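Local coordinates for DUF5037 domain-containing protein (Ruminococcus gnavus, PDB 4GL6) that is of unknown function and belongs to the uncharacterised DUF5037 family, at residues Q83-A95 with M162-L176. Residues are numbered along the deposited sequence; the frame is centred on the assembly and turned at random.
Sequences QMESMIEEAISQA and MYEEVYRDKLGGQAL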
loop_
_atom_site.group_PDB
_atom_site.type_symbol
_atom_site.label_atom_id
_atom_site.label_comp_id
_atom_site.label_asym_id
_atom_site.label_seq_id
_atom_site.Cartn_x
_atom_site.Cartn_y
_atom_site.Cartn_z
ATOM N N GLN A 83 -0.965 2.125 8.866
ATOM C CA GLN A 83 -2.049 2.902 9.479
ATOM C C GLN A 83 -3.245 3.075 8.561
ATOM O O GLN A 83 -4.384 3.011 9.021
ATOM C CB GLN A 83 -1.544 4.254 9.978
ATOM C CG GLN A 83 -0.778 4.117 11.270
ATOM C CD GLN A 83 0.103 5.295 11.507
ATOM O OE1 GLN A 83 -0.253 6.223 12.241
ATOM N NE2 GLN A 83 1.248 5.298 10.843
HETATM N N MSE A 84 -2.989 3.307 7.278
HETATM C CA MSE A 84 -4.067 3.454 6.271
HETATM C C MSE A 84 -4.860 2.124 6.177
HETATM O O MSE A 84 -6.086 2.115 6.222
HETATM C CB MSE A 84 -3.508 3.884 4.903
HETATM C CG MSE A 84 -4.573 4.431 3.961
HETATM SE SE MSE A 84 -3.948 4.545 2.146
HETATM C CE MSE A 84 -5.478 5.353 1.247
ATOM N N GLU A 85 -4.120 1.023 6.100
ATOM C CA GLU A 85 -4.676 -0.330 6.101
ATOM C C GLU A 85 -5.533 -0.582 7.342
ATOM O O GLU A 85 -6.653 -1.075 7.239
ATOM C CB GLU A 85 -3.538 -1.358 6.030
ATOM C CG GLU A 85 -2.859 -1.373 4.661
ATOM C CD GLU A 85 -1.525 -2.092 4.623
ATOM O OE1 GLU A 85 -1.153 -2.813 5.578
ATOM O OE2 GLU A 85 -0.821 -1.920 3.602
ATOM N N SER A 86 -5.008 -0.202 8.498
ATOM C CA SER A 86 -5.695 -0.407 9.764
ATOM C C SER A 86 -7.053 0.319 9.818
ATOM O O SER A 86 -8.064 -0.272 10.193
ATOM C CB SER A 86 -4.795 0.052 10.919
ATOM O OG SER A 86 -5.379 -0.284 12.156
HETATM N N MSE A 87 -7.049 1.596 9.441
HETATM C CA MSE A 87 -8.265 2.434 9.412
HETATM C C MSE A 87 -9.323 1.919 8.412
HETATM O O MSE A 87 -10.529 1.969 8.692
HETATM C CB MSE A 87 -7.902 3.907 9.139
HETATM C CG MSE A 87 -7.180 4.606 10.300
HETATM SE SE MSE A 87 -6.572 6.466 9.874
HETATM C CE MSE A 87 -4.787 6.117 9.184
ATOM N N ILE A 88 -8.877 1.406 7.273
ATOM C CA ILE A 88 -9.795 0.799 6.307
ATOM C C ILE A 88 -10.312 -0.547 6.848
ATOM O O ILE A 88 -11.511 -0.829 6.741
ATOM C CB ILE A 88 -9.149 0.649 4.926
ATOM C CG1 ILE A 88 -8.873 2.047 4.364
ATOM C CG2 ILE A 88 -10.088 -0.087 3.972
ATOM C CD1 ILE A 88 -8.085 2.051 3.086
ATOM N N GLU A 89 -9.426 -1.340 7.474
ATOM C CA GLU A 89 -9.802 -2.645 8.040
ATOM C C GLU A 89 -10.940 -2.558 9.052
ATOM O O GLU A 89 -11.769 -3.463 9.100
ATOM C CB GLU A 89 -8.595 -3.403 8.608
ATOM C CG GLU A 89 -8.888 -4.882 8.894
ATOM C CD GLU A 89 -7.650 -5.748 9.117
ATOM O OE1 GLU A 89 -6.514 -5.239 9.172
ATOM O OE2 GLU A 89 -7.819 -6.978 9.237
ATOM N N GLU A 90 -11.003 -1.465 9.817
ATOM C CA GLU A 90 -12.125 -1.217 10.743
ATOM C C GLU A 90 -13.489 -1.318 10.039
ATOM O O GLU A 90 -14.447 -1.777 10.644
ATOM C CB GLU A 90 -11.973 0.129 11.450
ATOM C CG GLU A 90 -10.872 0.113 12.504
ATOM C CD GLU A 90 -10.409 1.494 12.963
ATOM O OE1 GLU A 90 -10.842 2.546 12.415
ATOM O OE2 GLU A 90 -9.588 1.530 13.915
ATOM N N ALA A 91 -13.556 -0.916 8.767
ATOM C CA ALA A 91 -14.768 -1.045 7.943
ATOM C C ALA A 91 -14.819 -2.392 7.202
ATOM O O ALA A 91 -15.852 -3.080 7.242
ATOM C CB ALA A 91 -14.854 0.097 6.938
ATOM N N ILE A 92 -13.714 -2.765 6.552
ATOM C CA ILE A 92 -13.642 -4.009 5.754
ATOM C C ILE A 92 -13.875 -5.279 6.576
ATOM O O ILE A 92 -14.557 -6.194 6.104
ATOM C CB ILE A 92 -12.311 -4.126 4.957
ATOM C CG1 ILE A 92 -12.170 -2.993 3.910
ATOM C CG2 ILE A 92 -12.186 -5.477 4.238
ATOM C CD1 ILE A 92 -13.179 -2.986 2.769
ATOM N N SER A 93 -13.363 -5.314 7.808
ATOM C CA SER A 93 -13.530 -6.492 8.687
ATOM C C SER A 93 -14.965 -6.769 9.096
ATOM O O SER A 93 -15.266 -7.899 9.509
ATOM C CB SER A 93 -12.674 -6.370 9.933
ATOM O OG SER A 93 -13.046 -5.203 10.643
ATOM N N GLN A 94 -15.813 -5.734 9.035
ATOM C CA GLN A 94 -17.244 -5.863 9.328
ATOM C C GLN A 94 -18.037 -6.270 8.078
ATOM O O GLN A 94 -19.146 -6.784 8.189
ATOM C CB GLN A 94 -17.818 -4.557 9.892
ATOM C CG GLN A 94 -17.183 -4.054 11.181
ATOM C CD GLN A 94 -18.039 -3.003 11.875
ATOM O OE1 GLN A 94 -18.915 -3.336 12.674
ATOM N NE2 GLN A 94 -17.774 -1.734 11.591
ATOM N N ALA A 95 -17.468 -6.038 6.888
ATOM C CA ALA A 95 -18.081 -6.371 5.589
ATOM C C ALA A 95 -17.791 -7.794 5.070
ATOM O O ALA A 95 -18.670 -8.403 4.432
ATOM C CB ALA A 95 -17.612 -5.363 4.547
HETATM N N MSE A 162 -19.851 3.055 5.756
HETATM C CA MSE A 162 -18.628 2.793 6.534
HETATM C C MSE A 162 -17.374 3.290 5.812
HETATM O O MSE A 162 -16.483 3.853 6.454
HETATM C CB MSE A 162 -18.456 1.293 6.871
HETATM C CG MSE A 162 -19.373 0.768 7.964
HETATM SE SE MSE A 162 -18.976 -1.083 8.448
HETATM C CE MSE A 162 -19.104 -1.900 6.679
ATOM N N TYR A 163 -17.304 3.076 4.499
ATOM C CA TYR A 163 -16.140 3.521 3.728
ATOM C C TYR A 163 -16.103 5.045 3.690
ATOM O O TYR A 163 -15.063 5.641 3.984
ATOM C CB TYR A 163 -16.090 2.898 2.317
ATOM C CG TYR A 163 -16.156 1.373 2.261
ATOM C CD1 TYR A 163 -15.715 0.575 3.333
ATOM C CD2 TYR A 163 -16.591 0.718 1.102
ATOM C CE1 TYR A 163 -15.774 -0.808 3.263
ATOM C CE2 TYR A 163 -16.623 -0.665 1.023
ATOM C CZ TYR A 163 -16.220 -1.427 2.110
ATOM O OH TYR A 163 -16.252 -2.804 2.069
ATOM N N GLU A 164 -17.253 5.658 3.386
ATOM C CA GLU A 164 -17.431 7.132 3.408
ATOM C C GLU A 164 -16.911 7.718 4.751
ATOM O O GLU A 164 -16.150 8.688 4.754
ATOM C CB GLU A 164 -18.915 7.466 3.159
ATOM C CG GLU A 164 -19.282 8.891 2.756
ATOM C CD GLU A 164 -20.745 8.980 2.261
ATOM O OE1 GLU A 164 -21.003 9.389 1.099
ATOM O OE2 GLU A 164 -21.645 8.546 3.002
ATOM N N GLU A 165 -17.268 7.077 5.869
ATOM C CA GLU A 165 -16.807 7.495 7.206
ATOM C C GLU A 165 -15.289 7.391 7.383
ATOM O O GLU A 165 -14.680 8.301 7.964
ATOM C CB GLU A 165 -17.561 6.748 8.335
ATOM C CG GLU A 165 -16.937 6.947 9.736
ATOM C CD GLU A 165 -17.848 6.747 10.939
ATOM O OE1 GLU A 165 -19.051 6.437 10.785
ATOM O OE2 GLU A 165 -17.329 6.937 12.066
ATOM N N VAL A 166 -14.690 6.289 6.933
ATOM C CA VAL A 166 -13.222 6.127 7.038
ATOM C C VAL A 166 -12.515 7.241 6.241
ATOM O O VAL A 166 -11.682 7.980 6.782
ATOM C CB VAL A 166 -12.765 4.740 6.553
ATOM C CG1 VAL A 166 -11.249 4.646 6.482
ATOM C CG2 VAL A 166 -13.318 3.661 7.468
ATOM N N TYR A 167 -12.906 7.396 4.983
ATOM C CA TYR A 167 -12.308 8.418 4.108
ATOM C C TYR A 167 -12.571 9.874 4.525
ATOM O O TYR A 167 -11.684 10.712 4.414
ATOM C CB TYR A 167 -12.629 8.121 2.622
ATOM C CG TYR A 167 -11.682 7.087 2.024
ATOM C CD1 TYR A 167 -11.713 5.751 2.435
ATOM C CD2 TYR A 167 -10.728 7.446 1.061
ATOM C CE1 TYR A 167 -10.841 4.802 1.894
ATOM C CE2 TYR A 167 -9.856 6.494 0.512
ATOM C CZ TYR A 167 -9.909 5.181 0.940
ATOM O OH TYR A 167 -9.042 4.262 0.402
ATOM N N ARG A 168 -13.748 10.167 5.052
ATOM C CA ARG A 168 -14.051 11.529 5.520
ATOM C C ARG A 168 -13.465 11.855 6.909
ATOM O O ARG A 168 -12.771 12.854 7.080
ATOM C CB ARG A 168 -15.561 11.740 5.561
ATOM C CG ARG A 168 -16.001 13.147 5.968
ATOM C CD ARG A 168 -17.500 13.247 6.162
ATOM N NE ARG A 168 -18.013 12.330 7.201
ATOM C CZ ARG A 168 -18.828 11.276 7.023
ATOM N NH1 ARG A 168 -19.331 10.935 5.824
ATOM N NH2 ARG A 168 -19.179 10.553 8.088
ATOM N N ASP A 169 -13.766 11.012 7.888
ATOM C CA ASP A 169 -13.423 11.280 9.294
ATOM C C ASP A 169 -12.065 10.775 9.763
ATOM O O ASP A 169 -11.471 11.405 10.641
ATOM C CB ASP A 169 -14.514 10.707 10.233
ATOM C CG ASP A 169 -15.927 11.191 9.877
ATOM O OD1 ASP A 169 -16.092 12.358 9.460
ATOM O OD2 ASP A 169 -16.881 10.388 9.984
ATOM N N LYS A 170 -11.589 9.660 9.201
ATOM C CA LYS A 170 -10.343 9.020 9.658
ATOM C C LYS A 170 -9.119 9.420 8.830
ATOM O O LYS A 170 -8.101 9.784 9.407
ATOM C CB LYS A 170 -10.485 7.476 9.725
ATOM C CG LYS A 170 -11.604 6.940 10.637
ATOM C CD LYS A 170 -11.403 7.168 12.139
ATOM C CE LYS A 170 -12.674 6.831 12.915
ATOM N NZ LYS A 170 -12.585 7.172 14.360
ATOM N N LEU A 171 -9.199 9.353 7.503
ATOM C CA LEU A 171 -8.033 9.683 6.654
ATOM C C LEU A 171 -7.660 11.169 6.601
ATOM O O LEU A 171 -6.476 11.505 6.644
ATOM C CB LEU A 171 -8.176 9.104 5.249
ATOM C CG LEU A 171 -8.260 7.579 5.167
ATOM C CD1 LEU A 171 -8.156 7.179 3.707
ATOM C CD2 LEU A 171 -7.193 6.873 6.001
ATOM N N GLY A 172 -8.649 12.050 6.505
ATOM C CA GLY A 172 -8.393 13.497 6.561
ATOM C C GLY A 172 -7.739 14.230 5.398
ATOM O O GLY A 172 -7.127 15.282 5.602
ATOM N N GLY A 173 -7.876 13.699 4.189
ATOM C CA GLY A 173 -7.378 14.387 2.992
ATOM C C GLY A 173 -7.835 13.748 1.691
ATOM O O GLY A 173 -8.780 12.960 1.676
ATOM N N GLN A 174 -7.157 14.081 0.601
ATOM C CA GLN A 174 -7.466 13.468 -0.693
ATOM C C GLN A 174 -6.914 12.033 -0.703
ATOM O O GLN A 174 -5.729 11.826 -0.440
ATOM C CB GLN A 174 -6.922 14.304 -1.868
ATOM C CG GLN A 174 -7.283 13.722 -3.226
ATOM C CD GLN A 174 -7.159 14.642 -4.423
ATOM O OE1 GLN A 174 -7.925 15.613 -4.583
ATOM N NE2 GLN A 174 -6.257 14.282 -5.335
ATOM N N ALA A 175 -7.788 11.057 -0.965
ATOM C CA ALA A 175 -7.389 9.638 -1.038
ATOM C C ALA A 175 -8.313 8.836 -1.953
ATOM O O ALA A 175 -9.481 9.200 -2.113
ATOM C CB ALA A 175 -7.360 9.017 0.356
ATOM N N LEU A 176 -7.778 7.754 -2.538
ATOM C CA LEU A 176 -8.521 6.872 -3.451
ATOM C C LEU A 176 -8.814 5.525 -2.785
ATOM O O LEU A 176 -8.041 5.055 -1.939
ATOM C CB LEU A 176 -7.745 6.621 -4.750
ATOM C CG LEU A 176 -7.611 7.849 -5.658
ATOM C CD1 LEU A 176 -6.588 8.831 -5.105
ATOM C CD2 LEU A 176 -7.260 7.470 -7.080
#
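Ala91 and Val166 meet where two nearly antiparallel helices, 167° between their directions and 9.2 Å apart at their axes, lie side by side on one mixed sheet, a worked example of helices brought close at an alanine and packed by larger apolar side chains. Ala91 CB lies 3.8 Å from Met162 CB and touches the Tyr163 ring at its edge, in plane. One turn earlier in 83-95, Met87 O receives both methyls of Val166, whose CG1 meets Ile88 CG1 almost perpendicularly. Toward the sheet, Ile88 CD1 rests 3.6 Å from Tyr167 OH, and both residues touch Ala142 of strand 140-147. Met84, like Met87 and Met162 a selenomethionine, swings CG opposite the backbone N (chi1 -163°) and carries CE to 4.1 Å from Leu171 CD1, the methyl covering one face of the Tyr167 ring. The outer side is looser: Met87 SE packs 3.9 Å from Leu171 CD2, the amide of Gln94, in one of two conformers, slants across Met162 SE, and Glu90 OE1 and Lys170 NZ stay 5.3 Å apart. Without a hydrogen bond or salt bridge between the segments, cohesion rests on apolar fit, while the hydroxyls of Tyr163 (to Glu159) and Tyr167 (2.7 Å from OH to Leu176 O) are satisfied away from the partner helix.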